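Local coordinates for protein stress response kinase A (Escherichia coli, PDB 1ZYL) that phosphorylates proteins, itself included, on serine and threonine with ATP, and probably suppresses the effects of stress linked to accumulating reactive oxygen species, at residues 60-65 and 220-225; 117-122 and 245-250; 225-230 and 256-261; 280-285 and 301-306. All coordinates share one frame; numbering follows the deposited sequence.

How the interactions relate
Interaction 1 opens the series at residues 60-65, which lead into helix 64-79, and closes its long loop at 220-225, tying the N-terminal part of the kinase to the active-site region. Interaction 2 starts within that loop, at 117-122, but closes at 245-250, so the two cross. Interaction 3 begins at Pro-225, which it shares with interaction 1, and ends at 256-261; it crosses interaction 2 and follows interaction 1 in series. Ile-248 and Ile-249 pack on Leu-230 and Phe-258, respectively, joining interactions 2 and 3. Interaction 4 closes a short loop between helices 266-283 and 300-316, and Arg-284 packs against Arg-61 of interaction 1.

Interaction 1: 60-65 and 220-225; sequences ERWTAD and DARNGP
The guanidinium of Arg-61 has the indole NE1 of Trp-62 over one face and Asp-220 OD2 at its edge, while the guanidinium of Arg-222 carries the rim of the same indole over one of its faces. Together Arg-61, Asp-220 and Arg-222 form a salt-bridge network in a kinase-like fold, joining the loop before helix 64-79 to residues shortly after Asp-217, a probable magnesium ligand. Arg-61 NH2 donates to Asp-220 OD2 at 2.7 Å; the acceptor lies near the guanidinium plane, yet the donor comes from above the carboxylate plane, these two planes 82° apart. Arg-222 NH1 makes a salt bridge, its hydrogen bond weak, to the same oxygen, and NH2 is held by Glu-151. An extended chain, with CG trans to the backbone N (chi1 178°), carries Arg-61 to the carboxylate, and Glu-38 grips its NE. A leucine at Arg-61 would probably take the straighter of the two bonds from Asp-220 OD2, leaving it the salt bridge to Arg-222, and deprive Glu-38 of this mate. The Asp-220 side chain lies about 4 Å from that of Asp-201, the probable proton acceptor. Trp-62 donates NE1 to Asp-219 O and brings its CZ2 to 4.1 Å from Arg-222 NH1.

Interaction 2: 117-122 and 245-250; sequences DNIDQM and LETIIE
Met-122 and Ile-248, whose CA atoms are nearest across the segments, meet in a helix-helix contact in which the first turn of helix 119-136 rests against the middle of helix 238-252, two helices of the kinase-like fold. The pair touches through carbon alone: Met-122 CG comes to 3.3 Å from Ile-248 CG2, the two side chains approaching at a slant. CG of Met-122 stands trans to its backbone N (chi1 -160°), which directs the first part of the chain at the other helix. Beyond CG the chain bends twice, so that the sulfur and terminal methyl lead away from Ile-248, and the side chain also packs on Gln-244 of helix 238-252. Ile-248 offers its short CG2 branch to the methionine and sends the longer one away, toward Leu-230. One residue earlier, Thr-247 completes the contact nearer the surface. Its CG2 methyl meets Ile-119 CG2 at 3.9 Å, with the side chains crossing at about a right angle, and Ile-119 packs on Met-243 as well. No hydrogen bond links the two segments. The hydroxyl of Thr-247 is used within its own helix, OG1 bonding to the backbone O of Met-243 while the CG2 branch faces Ile-119.

Interaction 3: 225-230 and 256-261; sequences PAVQDL and SEFDTA
The ring of Phe-258 is the bump of this contact, and the hollow that takes it is formed by Ala-226, Val-227 and Leu-230. Leu-230 supplies one wall: its CD1 methyl sits over a ring face in a CH-pi contact, 4.2 Å from the centroid and 23° off the normal, displaced toward the rim on the CE2 side. Val-227 closes the end, with CG1 in the ring plane at the edge and 3.3 Å from Phe-258 CZ. Ala-226 fills in along the same edge, its CB 4.4 Å from Phe-258 CE2. The hollow is made by the turn of 225-230 that leads into helix 228-231 of the kinase-like fold; the loop after helix 238-252 comes back to lay Phe-258 in it. Bonds such as Leu-230 N to Val-227 O wind the turn and bring the three side chains together. Phe-258 enters with CG opposite its backbone N (chi1 -178°), and its ring also packs on Ile-249 and Ile-263. An alanine in place of Phe-258 is likely to open a gap against Leu-230 and Val-227 and leave the leucine methyl without its aromatic face. Phe-258 N is bonded to Glu-253 OE2 and Val-227 N to Glu-262 OE2.

Interaction 4: 280-285 and 301-306; sequences WLMRRW and DYWLRQ
A Met-aromatic contact joins the end of helix 266-283 to helix 300-316 in the buried interior of this helical region. Met-282 SD lies 4.1 Å from Trp-303 CH2 and 5.4 Å from the centroid of the six-membered ring, and the two side chains reach toward each other from opposite directions. The methionine extends through CB and CG (chi2 -177°), which brings its sulfur to the indole, then bends at chi3, which keeps the terminal methyl near the same end of the indole. Next to it Leu-281 CD1 comes within 4.2 Å of Tyr-302 OH. The tyrosine supports its neighbour as well, Tyr-302 CD1 lying 3.7 Å above the plane of the Trp-303 ring, toward the rim. Phe-174 meets the indole edge-to-face, and Trp-303 NE1 donates to Leu-297 O, fixing how the ring is turned. With the CA atoms of Met-282 and Trp-303 12.6 Å apart and no hydrogen bond between the segments, the contact probably rests on dispersion, to which the polarisable sulfur and indole would contribute.

Interaction 1: 60-65 and 220-225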
loop_
_atom_site.group_PDB
_atom_site.type_symbol
_atom_site.label_atom_id
_atom_site.label_comp_id
_atom_site.label_asym_id
_atom_site.label_seq_id
_atom_site.Cartn_x
_atom_site.Cartn_y
_atom_site.Cartn_z
ATOM N N GLU A 60 10.315 -13.880 2.016
ATOM C CA GLU A 60 11.254 -12.824 2.370
ATOM C C GLU A 60 10.664 -11.447 2.658
ATOM O O GLU A 60 11.346 -10.584 3.204
ATOM C CB GLU A 60 12.325 -12.710 1.292
ATOM C CG GLU A 60 13.008 -14.033 1.031
ATOM C CD GLU A 60 13.039 -14.907 2.273
ATOM O OE1 GLU A 60 13.588 -14.464 3.310
ATOM O OE2 GLU A 60 12.505 -16.035 2.211
ATOM N N ARG A 61 9.404 -11.232 2.307
ATOM C CA ARG A 61 8.789 -9.937 2.557
ATOM C C ARG A 61 8.332 -9.817 4.004
ATOM O O ARG A 61 8.927 -9.078 4.782
ATOM C CB ARG A 61 7.609 -9.722 1.609
ATOM C CG ARG A 61 6.856 -8.426 1.815
ATOM C CD ARG A 61 6.096 -8.098 0.561
ATOM N NE ARG A 61 4.869 -7.342 0.792
ATOM C CZ ARG A 61 4.818 -6.066 1.156
ATOM N NH1 ARG A 61 5.933 -5.376 1.345
ATOM N NH2 ARG A 61 3.644 -5.472 1.306
ATOM N N TRP A 62 7.282 -10.554 4.358
ATOM C CA TRP A 62 6.723 -10.537 5.707
ATOM C C TRP A 62 6.998 -11.838 6.464
ATOM O O TRP A 62 7.119 -12.909 5.864
ATOM C CB TRP A 62 5.200 -10.337 5.639
ATOM C CG TRP A 62 4.719 -8.992 5.142
ATOM C CD1 TRP A 62 3.602 -8.757 4.398
ATOM C CD2 TRP A 62 5.301 -7.705 5.401
ATOM N NE1 TRP A 62 3.448 -7.410 4.177
ATOM C CE2 TRP A 62 4.476 -6.740 4.779
ATOM C CE3 TRP A 62 6.439 -7.271 6.099
ATOM C CZ2 TRP A 62 4.754 -5.365 4.831
ATOM C CZ3 TRP A 62 6.713 -5.899 6.150
ATOM C CH2 TRP A 62 5.875 -4.966 5.519
ATOM N N THR A 63 7.093 -11.751 7.785
ATOM C CA THR A 63 7.301 -12.950 8.585
ATOM C C THR A 63 5.918 -13.398 9.003
ATOM O O THR A 63 4.951 -12.662 8.836
ATOM C CB THR A 63 8.124 -12.683 9.862
ATOM O OG1 THR A 63 7.509 -11.638 10.623
ATOM C CG2 THR A 63 9.547 -12.292 9.510
ATOM N N ALA A 64 5.821 -14.604 9.542
ATOM C CA ALA A 64 4.538 -15.120 9.986
ATOM C C ALA A 64 3.971 -14.159 11.040
ATOM O O ALA A 64 2.815 -13.722 10.959
ATOM C CB ALA A 64 4.715 -16.525 10.563
ATOM N N ASP A 65 4.801 -13.815 12.016
ATOM C CA ASP A 65 4.394 -12.901 13.072
ATOM C C ASP A 65 3.823 -11.603 12.510
ATOM O O ASP A 65 3.036 -10.934 13.172
ATOM C CB ASP A 65 5.586 -12.577 13.970
ATOM C CG ASP A 65 6.116 -13.796 14.682
ATOM O OD1 ASP A 65 5.861 -14.919 14.195
ATOM O OD2 ASP A 65 6.795 -13.632 15.718
ATOM N N ASP A 220 -0.165 -4.240 2.966
ATOM C CA ASP A 220 0.697 -3.111 3.311
ATOM C C ASP A 220 0.383 -2.438 4.632
ATOM O O ASP A 220 1.120 -1.564 5.071
ATOM C CB ASP A 220 0.698 -2.080 2.181
ATOM C CG ASP A 220 1.762 -2.377 1.118
ATOM O OD1 ASP A 220 1.505 -2.129 -0.086
ATOM O OD2 ASP A 220 2.861 -2.847 1.490
ATOM N N ALA A 221 -0.697 -2.860 5.276
ATOM C CA ALA A 221 -1.077 -2.298 6.567
ATOM C C ALA A 221 0.198 -2.034 7.357
ATOM O O ALA A 221 1.022 -2.925 7.541
ATOM C CB ALA A 221 -1.983 -3.277 7.325
ATOM N N ARG A 222 0.354 -0.801 7.817
ATOM C CA ARG A 222 1.538 -0.406 8.560
ATOM C C ARG A 222 1.096 0.522 9.679
ATOM O O ARG A 222 -0.070 0.893 9.738
ATOM C CB ARG A 222 2.476 0.329 7.602
ATOM C CG ARG A 222 3.943 -0.030 7.728
ATOM C CD ARG A 222 4.729 0.353 6.471
ATOM N NE ARG A 222 4.271 -0.389 5.306
ATOM C CZ ARG A 222 5.084 -0.858 4.368
ATOM N NH1 ARG A 222 4.597 -1.525 3.330
ATOM N NH2 ARG A 222 6.388 -0.667 4.468
ATOM N N ASN A 223 1.997 0.872 10.589
ATOM C CA ASN A 223 1.621 1.824 11.633
ATOM C C ASN A 223 2.027 3.198 11.088
ATOM O O ASN A 223 3.168 3.396 10.661
ATOM C CB ASN A 223 2.367 1.570 12.953
ATOM C CG ASN A 223 1.963 0.261 13.633
ATOM O OD1 ASN A 223 0.788 -0.113 13.653
ATOM N ND2 ASN A 223 2.945 -0.427 14.219
ATOM N N GLY A 224 1.098 4.143 11.084
ATOM C CA GLY A 224 1.422 5.467 10.586
ATOM C C GLY A 224 0.374 6.500 10.940
ATOM O O GLY A 224 -0.494 6.251 11.776
ATOM N N PRO A 225 0.433 7.684 10.320
ATOM C CA PRO A 225 -0.527 8.759 10.580
ATOM C C PRO A 225 -1.789 8.581 9.747
ATOM O O PRO A 225 -1.722 8.261 8.552
ATOM C CB PRO A 225 0.251 10.004 10.191
ATOM C CG PRO A 225 1.019 9.527 9.025
ATOM C CD PRO A 225 1.517 8.154 9.443
#

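Interaction 2: 117-122 and 245-250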
loop_
_atom_site.group_PDB
_atom_site.type_symbol
_atom_site.label_atom_id
_atom_site.label_comp_id
_atom_site.label_asym_id
_atom_site.label_seq_id
_atom_site.Cartn_x
_atom_site.Cartn_y
_atom_site.Cartn_z
ATOM N N ASP A 117 -14.585 10.092 -8.287
ATOM C CA ASP A 117 -15.278 11.260 -8.795
ATOM C C ASP A 117 -16.499 11.557 -7.939
ATOM O O ASP A 117 -16.628 12.641 -7.371
ATOM C CB ASP A 117 -15.710 11.017 -10.240
ATOM C CG ASP A 117 -14.928 11.852 -11.229
ATOM O OD1 ASP A 117 -15.117 11.662 -12.450
ATOM O OD2 ASP A 117 -14.130 12.703 -10.787
ATOM N N ASN A 118 -17.395 10.580 -7.852
ATOM C CA ASN A 118 -18.619 10.730 -7.083
ATOM C C ASN A 118 -18.315 11.110 -5.646
ATOM O O ASN A 118 -17.799 10.300 -4.878
ATOM C CB ASN A 118 -19.423 9.434 -7.123
ATOM C CG ASN A 118 -20.655 9.494 -6.254
ATOM O OD1 ASN A 118 -20.553 9.619 -5.037
ATOM N ND2 ASN A 118 -21.832 9.412 -6.874
ATOM N N ILE A 119 -18.641 12.348 -5.289
ATOM C CA ILE A 119 -18.395 12.854 -3.944
ATOM C C ILE A 119 -19.142 12.051 -2.882
ATOM O O ILE A 119 -18.741 12.029 -1.718
ATOM C CB ILE A 119 -18.818 14.328 -3.819
ATOM C CG1 ILE A 119 -18.226 15.141 -4.975
ATOM C CG2 ILE A 119 -18.336 14.888 -2.490
ATOM C CD1 ILE A 119 -18.775 16.559 -5.086
ATOM N N ASP A 120 -20.228 11.395 -3.277
ATOM C CA ASP A 120 -21.013 10.604 -2.336
ATOM C C ASP A 120 -20.242 9.357 -1.904
ATOM O O ASP A 120 -20.173 9.044 -0.713
ATOM C CB ASP A 120 -22.352 10.202 -2.964
ATOM C CG ASP A 120 -23.540 10.509 -2.061
ATOM O OD1 ASP A 120 -23.784 11.708 -1.785
ATOM O OD2 ASP A 120 -24.226 9.554 -1.628
ATOM N N GLN A 121 -19.666 8.644 -2.869
ATOM C CA GLN A 121 -18.893 7.447 -2.560
ATOM C C GLN A 121 -17.684 7.841 -1.720
ATOM O O GLN A 121 -17.221 7.082 -0.869
ATOM C CB GLN A 121 -18.436 6.760 -3.848
ATOM C CG GLN A 121 -19.566 6.108 -4.628
ATOM C CD GLN A 121 -19.077 5.269 -5.794
ATOM O OE1 GLN A 121 -19.848 4.527 -6.395
ATOM N NE2 GLN A 121 -17.793 5.385 -6.123
ATOM N N MET A 122 -17.189 9.048 -1.970
ATOM C CA MET A 122 -16.052 9.596 -1.244
ATOM C C MET A 122 -16.422 9.645 0.231
ATOM O O MET A 122 -15.657 9.215 1.081
ATOM C CB MET A 122 -15.754 11.013 -1.735
ATOM C CG MET A 122 -14.359 11.505 -1.433
ATOM S SD MET A 122 -13.225 11.012 -2.724
ATOM C CE MET A 122 -13.521 12.305 -3.948
ATOM N N LEU A 245 -11.219 16.967 0.367
ATOM C CA LEU A 245 -10.546 16.840 1.641
ATOM C C LEU A 245 -11.502 17.324 2.719
ATOM O O LEU A 245 -11.772 16.632 3.697
ATOM C CB LEU A 245 -9.267 17.678 1.662
ATOM C CG LEU A 245 -8.481 17.523 2.962
ATOM C CD1 LEU A 245 -8.331 16.044 3.280
ATOM C CD2 LEU A 245 -7.127 18.194 2.835
ATOM N N GLU A 246 -12.025 18.519 2.519
ATOM C CA GLU A 246 -12.948 19.099 3.467
ATOM C C GLU A 246 -14.123 18.139 3.689
ATOM O O GLU A 246 -14.606 17.986 4.814
ATOM C CB GLU A 246 -13.421 20.445 2.912
ATOM C CG GLU A 246 -14.181 21.344 3.872
ATOM C CD GLU A 246 -14.299 22.777 3.344
ATOM O OE1 GLU A 246 -15.164 23.536 3.835
ATOM O OE2 GLU A 246 -13.517 23.149 2.444
ATOM N N THR A 247 -14.546 17.461 2.626
ATOM C CA THR A 247 -15.687 16.547 2.689
ATOM C C THR A 247 -15.450 15.193 3.346
ATOM O O THR A 247 -16.248 14.752 4.179
ATOM C CB THR A 247 -16.274 16.300 1.280
ATOM O OG1 THR A 247 -16.914 17.492 0.818
ATOM C CG2 THR A 247 -17.288 15.174 1.305
ATOM N N ILE A 248 -14.368 14.521 2.968
ATOM C CA ILE A 248 -14.083 13.213 3.538
ATOM C C ILE A 248 -13.785 13.315 5.035
ATOM O O ILE A 248 -14.002 12.360 5.771
ATOM C CB ILE A 248 -12.902 12.499 2.798
ATOM C CG1 ILE A 248 -11.562 13.043 3.271
ATOM C CG2 ILE A 248 -13.030 12.676 1.293
ATOM C CD1 ILE A 248 -10.989 12.274 4.431
ATOM N N ILE A 249 -13.301 14.468 5.488
ATOM C CA ILE A 249 -13.004 14.651 6.902
ATOM C C ILE A 249 -14.289 14.814 7.698
ATOM O O ILE A 249 -14.372 14.385 8.844
ATOM C CB ILE A 249 -12.141 15.900 7.170
ATOM C CG1 ILE A 249 -10.857 15.853 6.348
ATOM C CG2 ILE A 249 -11.781 15.961 8.658
ATOM C CD1 ILE A 249 -9.984 17.079 6.508
ATOM N N GLU A 250 -15.288 15.445 7.089
ATOM C CA GLU A 250 -16.564 15.659 7.757
ATOM C C GLU A 250 -17.264 14.324 7.963
ATOM O O GLU A 250 -18.005 14.141 8.932
ATOM C CB GLU A 250 -17.457 16.581 6.930
ATOM C CG GLU A 250 -18.743 16.966 7.639
ATOM C CD GLU A 250 -18.478 17.766 8.897
ATOM O OE1 GLU A 250 -19.441 18.049 9.643
ATOM O OE2 GLU A 250 -17.302 18.116 9.138
#

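Interaction 3: 225-230 and 256-261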
loop_
_atom_site.group_PDB
_atom_site.type_symbol
_atom_site.label_atom_id
_atom_site.label_comp_id
_atom_site.label_asym_id
_atom_site.label_seq_id
_atom_site.Cartn_x
_atom_site.Cartn_y
_atom_site.Cartn_z
ATOM N N PRO A 225 0.433 7.684 10.320
ATOM C CA PRO A 225 -0.527 8.759 10.580
ATOM C C PRO A 225 -1.789 8.581 9.747
ATOM O O PRO A 225 -1.722 8.261 8.552
ATOM C CB PRO A 225 0.251 10.004 10.191
ATOM C CG PRO A 225 1.019 9.527 9.025
ATOM C CD PRO A 225 1.517 8.154 9.443
ATOM N N ALA A 226 -2.937 8.798 10.382
ATOM C CA ALA A 226 -4.228 8.657 9.727
ATOM C C ALA A 226 -4.220 9.218 8.309
ATOM O O ALA A 226 -4.763 8.592 7.396
ATOM C CB ALA A 226 -5.307 9.326 10.559
ATOM N N VAL A 227 -3.601 10.382 8.115
ATOM C CA VAL A 227 -3.537 10.990 6.785
ATOM C C VAL A 227 -3.103 10.043 5.676
ATOM O O VAL A 227 -3.528 10.205 4.528
ATOM C CB VAL A 227 -2.583 12.186 6.726
ATOM C CG1 VAL A 227 -3.371 13.462 6.758
ATOM C CG2 VAL A 227 -1.603 12.134 7.865
ATOM N N GLN A 228 -2.257 9.070 6.018
ATOM C CA GLN A 228 -1.747 8.106 5.045
ATOM C C GLN A 228 -2.846 7.468 4.215
ATOM O O GLN A 228 -2.674 7.259 3.020
ATOM C CB GLN A 228 -0.972 6.995 5.745
ATOM C CG GLN A 228 0.425 6.773 5.210
ATOM C CD GLN A 228 0.470 6.606 3.707
ATOM O OE1 GLN A 228 0.129 5.551 3.168
ATOM N NE2 GLN A 228 0.898 7.656 3.018
ATOM N N ASP A 229 -3.970 7.151 4.856
ATOM C CA ASP A 229 -5.093 6.513 4.176
ATOM C C ASP A 229 -6.060 7.535 3.594
ATOM O O ASP A 229 -7.137 7.172 3.115
ATOM C CB ASP A 229 -5.852 5.603 5.149
ATOM C CG ASP A 229 -5.037 4.402 5.595
ATOM O OD1 ASP A 229 -5.378 3.813 6.641
ATOM O OD2 ASP A 229 -4.064 4.039 4.897
ATOM N N LEU A 230 -5.682 8.812 3.631
ATOM C CA LEU A 230 -6.548 9.854 3.101
ATOM C C LEU A 230 -5.968 10.682 1.965
ATOM O O LEU A 230 -6.679 11.021 1.019
ATOM C CB LEU A 230 -6.980 10.798 4.217
ATOM C CG LEU A 230 -7.878 10.250 5.326
ATOM C CD1 LEU A 230 -8.258 11.404 6.249
ATOM C CD2 LEU A 230 -9.126 9.606 4.738
ATOM N N SER A 256 -13.968 8.871 13.986
ATOM C CA SER A 256 -12.615 9.171 14.435
ATOM C C SER A 256 -12.325 10.634 14.180
ATOM O O SER A 256 -12.540 11.138 13.076
ATOM C CB SER A 256 -11.590 8.316 13.694
ATOM O OG SER A 256 -11.590 6.991 14.179
ATOM N N GLU A 257 -11.855 11.328 15.204
ATOM C CA GLU A 257 -11.542 12.724 15.027
ATOM C C GLU A 257 -10.283 12.762 14.173
ATOM O O GLU A 257 -9.416 11.892 14.287
ATOM C CB GLU A 257 -11.298 13.400 16.373
ATOM C CG GLU A 257 -11.168 14.913 16.254
ATOM C CD GLU A 257 -10.773 15.588 17.554
ATOM O OE1 GLU A 257 -10.549 16.820 17.537
ATOM O OE2 GLU A 257 -10.686 14.891 18.590
ATOM N N PHE A 258 -10.202 13.752 13.293
ATOM C CA PHE A 258 -9.042 13.906 12.423
ATOM C C PHE A 258 -8.241 15.111 12.886
ATOM O O PHE A 258 -8.798 16.146 13.228
ATOM C CB PHE A 258 -9.476 14.111 10.967
ATOM C CG PHE A 258 -8.327 14.237 10.006
ATOM C CD1 PHE A 258 -8.182 15.374 9.219
ATOM C CD2 PHE A 258 -7.377 13.223 9.895
ATOM C CE1 PHE A 258 -7.105 15.501 8.339
ATOM C CE2 PHE A 258 -6.298 13.343 9.018
ATOM C CZ PHE A 258 -6.163 14.483 8.241
ATOM N N ASP A 259 -6.928 14.970 12.908
ATOM C CA ASP A 259 -6.075 16.063 13.318
ATOM C C ASP A 259 -5.661 16.835 12.069
ATOM O O ASP A 259 -4.778 16.410 11.328
ATOM C CB ASP A 259 -4.848 15.521 14.026
ATOM C CG ASP A 259 -4.572 16.245 15.304
ATOM O OD1 ASP A 259 -5.329 16.012 16.275
ATOM O OD2 ASP A 259 -3.612 17.055 15.334
ATOM N N THR A 260 -6.309 17.969 11.842
ATOM C CA THR A 260 -6.039 18.793 10.682
ATOM C C THR A 260 -4.542 19.003 10.419
ATOM O O THR A 260 -4.107 19.040 9.265
ATOM C CB THR A 260 -6.727 20.158 10.833
ATOM O OG1 THR A 260 -8.009 19.973 11.442
ATOM C CG2 THR A 260 -6.936 20.804 9.477
ATOM N N ALA A 261 -3.743 19.115 11.473
ATOM C CA ALA A 261 -2.315 19.345 11.282
ATOM C C ALA A 261 -1.599 18.261 10.478
ATOM O O ALA A 261 -0.552 18.521 9.894
ATOM C CB ALA A 261 -1.630 19.533 12.615
#

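Interaction 4: 280-285 and 301-306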
loop_
_atom_site.group_PDB
_atom_site.type_symbol
_atom_site.label_atom_id
_atom_site.label_comp_id
_atom_site.label_asym_id
_atom_site.label_seq_id
_atom_site.Cartn_x
_atom_site.Cartn_y
_atom_site.Cartn_z
ATOM N N TRP A 280 11.430 -0.560 -4.210
ATOM C CA TRP A 280 10.457 -1.638 -4.262
ATOM C C TRP A 280 10.581 -2.364 -5.591
ATOM O O TRP A 280 10.714 -3.577 -5.615
ATOM C CB TRP A 280 9.048 -1.067 -4.096
ATOM C CG TRP A 280 7.973 -2.081 -4.100
ATOM C CD1 TRP A 280 7.582 -2.863 -3.060
ATOM C CD2 TRP A 280 7.121 -2.409 -5.197
ATOM N NE1 TRP A 280 6.525 -3.662 -3.435
ATOM C CE2 TRP A 280 6.223 -3.403 -4.745
ATOM C CE3 TRP A 280 7.024 -1.962 -6.518
ATOM C CZ2 TRP A 280 5.234 -3.958 -5.575
ATOM C CZ3 TRP A 280 6.038 -2.513 -7.344
ATOM C CH2 TRP A 280 5.157 -3.499 -6.866
ATOM N N LEU A 281 10.529 -1.618 -6.692
ATOM C CA LEU A 281 10.658 -2.205 -8.029
ATOM C C LEU A 281 12.012 -2.860 -8.170
ATOM O O LEU A 281 12.114 -4.018 -8.545
ATOM C CB LEU A 281 10.528 -1.142 -9.109
ATOM C CG LEU A 281 9.138 -0.596 -9.405
ATOM C CD1 LEU A 281 9.278 0.671 -10.213
ATOM C CD2 LEU A 281 8.318 -1.635 -10.147
ATOM N N MET A 282 13.058 -2.104 -7.869
ATOM C CA MET A 282 14.412 -2.618 -7.958
ATOM C C MET A 282 14.568 -3.947 -7.214
ATOM O O MET A 282 15.009 -4.926 -7.799
ATOM C CB MET A 282 15.402 -1.581 -7.409
ATOM C CG MET A 282 15.365 -0.241 -8.149
ATOM S SD MET A 282 16.570 0.998 -7.601
ATOM C CE MET A 282 17.928 0.544 -8.599
ATOM N N ARG A 283 14.186 -3.992 -5.941
ATOM C CA ARG A 283 14.337 -5.215 -5.150
ATOM C C ARG A 283 13.666 -6.451 -5.720
ATOM O O ARG A 283 14.128 -7.566 -5.497
ATOM C CB ARG A 283 13.839 -5.001 -3.721
ATOM C CG ARG A 283 14.777 -4.198 -2.839
ATOM C CD ARG A 283 14.053 -3.688 -1.604
ATOM N NE ARG A 283 14.854 -2.701 -0.884
ATOM C CZ ARG A 283 14.367 -1.833 -0.000
ATOM N NH1 ARG A 283 15.181 -0.979 0.601
ATOM N NH2 ARG A 283 13.070 -1.814 0.274
ATOM N N ARG A 284 12.591 -6.253 -6.465
ATOM C CA ARG A 284 11.839 -7.354 -7.051
ATOM C C ARG A 284 12.185 -7.584 -8.521
ATOM O O ARG A 284 11.464 -8.270 -9.233
ATOM C CB ARG A 284 10.345 -7.054 -6.924
ATOM C CG ARG A 284 9.889 -6.893 -5.495
ATOM C CD ARG A 284 8.531 -6.208 -5.374
ATOM N NE ARG A 284 7.934 -6.466 -4.064
ATOM C CZ ARG A 284 8.477 -6.116 -2.896
ATOM N NH1 ARG A 284 7.847 -6.419 -1.766
ATOM N NH2 ARG A 284 9.632 -5.455 -2.847
ATOM N N TRP A 285 13.295 -7.024 -8.973
ATOM C CA TRP A 285 13.688 -7.146 -10.373
ATOM C C TRP A 285 13.940 -8.564 -10.886
ATOM O O TRP A 285 13.767 -8.820 -12.070
ATOM C CB TRP A 285 14.926 -6.283 -10.643
ATOM C CG TRP A 285 15.112 -5.928 -12.076
ATOM C CD1 TRP A 285 16.196 -6.204 -12.856
ATOM C CD2 TRP A 285 14.199 -5.206 -12.902
ATOM N NE1 TRP A 285 16.017 -5.695 -14.119
ATOM C CE2 TRP A 285 14.796 -5.078 -14.175
ATOM C CE3 TRP A 285 12.932 -4.651 -12.691
ATOM C CZ2 TRP A 285 14.169 -4.418 -15.230
ATOM C CZ3 TRP A 285 12.310 -3.995 -13.740
ATOM C CH2 TRP A 285 12.927 -3.885 -14.993
ATOM N N ASP A 301 16.055 7.924 -19.979
ATOM C CA ASP A 301 14.852 8.755 -19.967
ATOM C C ASP A 301 14.166 8.648 -18.619
ATOM O O ASP A 301 13.876 9.650 -17.971
ATOM C CB ASP A 301 13.865 8.318 -21.059
ATOM C CG ASP A 301 14.360 8.624 -22.463
ATOM O OD1 ASP A 301 15.386 8.040 -22.871
ATOM O OD2 ASP A 301 13.723 9.445 -23.161
ATOM N N TYR A 302 13.929 7.415 -18.201
ATOM C CA TYR A 302 13.272 7.149 -16.939
ATOM C C TYR A 302 14.018 7.711 -15.736
ATOM O O TYR A 302 13.408 8.312 -14.859
ATOM C CB TYR A 302 13.067 5.646 -16.782
ATOM C CG TYR A 302 12.398 5.256 -15.495
ATOM C CD1 TYR A 302 13.140 4.781 -14.422
ATOM C CD2 TYR A 302 11.020 5.398 -15.338
ATOM C CE1 TYR A 302 12.527 4.458 -13.220
ATOM C CE2 TYR A 302 10.397 5.080 -14.142
ATOM C CZ TYR A 302 11.156 4.611 -13.085
ATOM O OH TYR A 302 10.550 4.313 -11.887
ATOM N N TRP A 303 15.333 7.523 -15.686
ATOM C CA TRP A 303 16.104 8.040 -14.558
ATOM C C TRP A 303 16.344 9.534 -14.630
ATOM O O TRP A 303 16.760 10.142 -13.653
ATOM C CB TRP A 303 17.431 7.291 -14.400
ATOM C CG TRP A 303 17.199 5.899 -13.961
ATOM C CD1 TRP A 303 17.079 4.804 -14.757
ATOM C CD2 TRP A 303 16.894 5.462 -12.632
ATOM N NE1 TRP A 303 16.709 3.710 -14.013
ATOM C CE2 TRP A 303 16.588 4.086 -12.704
ATOM C CE3 TRP A 303 16.846 6.101 -11.385
ATOM C CZ2 TRP A 303 16.237 3.336 -11.582
ATOM C CZ3 TRP A 303 16.495 5.352 -10.266
ATOM C CH2 TRP A 303 16.195 3.984 -10.375
ATOM N N LEU A 304 16.084 10.131 -15.785
ATOM C CA LEU A 304 16.238 11.570 -15.914
ATOM C C LEU A 304 14.952 12.187 -15.413
ATOM O O LEU A 304 14.981 13.149 -14.656
ATOM C CB LEU A 304 16.464 11.977 -17.363
ATOM C CG LEU A 304 17.812 11.573 -17.946
ATOM C CD1 LEU A 304 17.922 12.125 -19.346
ATOM C CD2 LEU A 304 18.927 12.094 -17.075
ATOM N N ARG A 305 13.822 11.617 -15.833
ATOM C CA ARG A 305 12.509 12.103 -15.419
ATOM C C ARG A 305 12.370 11.985 -13.914
ATOM O O ARG A 305 11.822 12.868 -13.261
ATOM C CB ARG A 305 11.379 11.293 -16.066
ATOM C CG ARG A 305 11.321 11.341 -17.579
ATOM C CD ARG A 305 9.918 10.993 -18.074
ATOM N NE ARG A 305 9.922 10.348 -19.387
ATOM C CZ ARG A 305 10.337 9.100 -19.609
ATOM N NH1 ARG A 305 10.306 8.599 -20.838
ATOM N NH2 ARG A 305 10.780 8.347 -18.606
ATOM N N GLN A 306 12.863 10.878 -13.376
ATOM C CA GLN A 306 12.786 10.621 -11.947
ATOM C C GLN A 306 13.597 11.677 -11.214
ATOM O O GLN A 306 13.136 12.244 -10.225
ATOM C CB GLN A 306 13.330 9.225 -11.640
ATOM C CG GLN A 306 12.692 8.543 -10.449
ATOM C CD GLN A 306 11.229 8.242 -10.667
ATOM O OE1 GLN A 306 10.850 7.667 -11.689
ATOM N NE2 GLN A 306 10.394 8.620 -9.702
#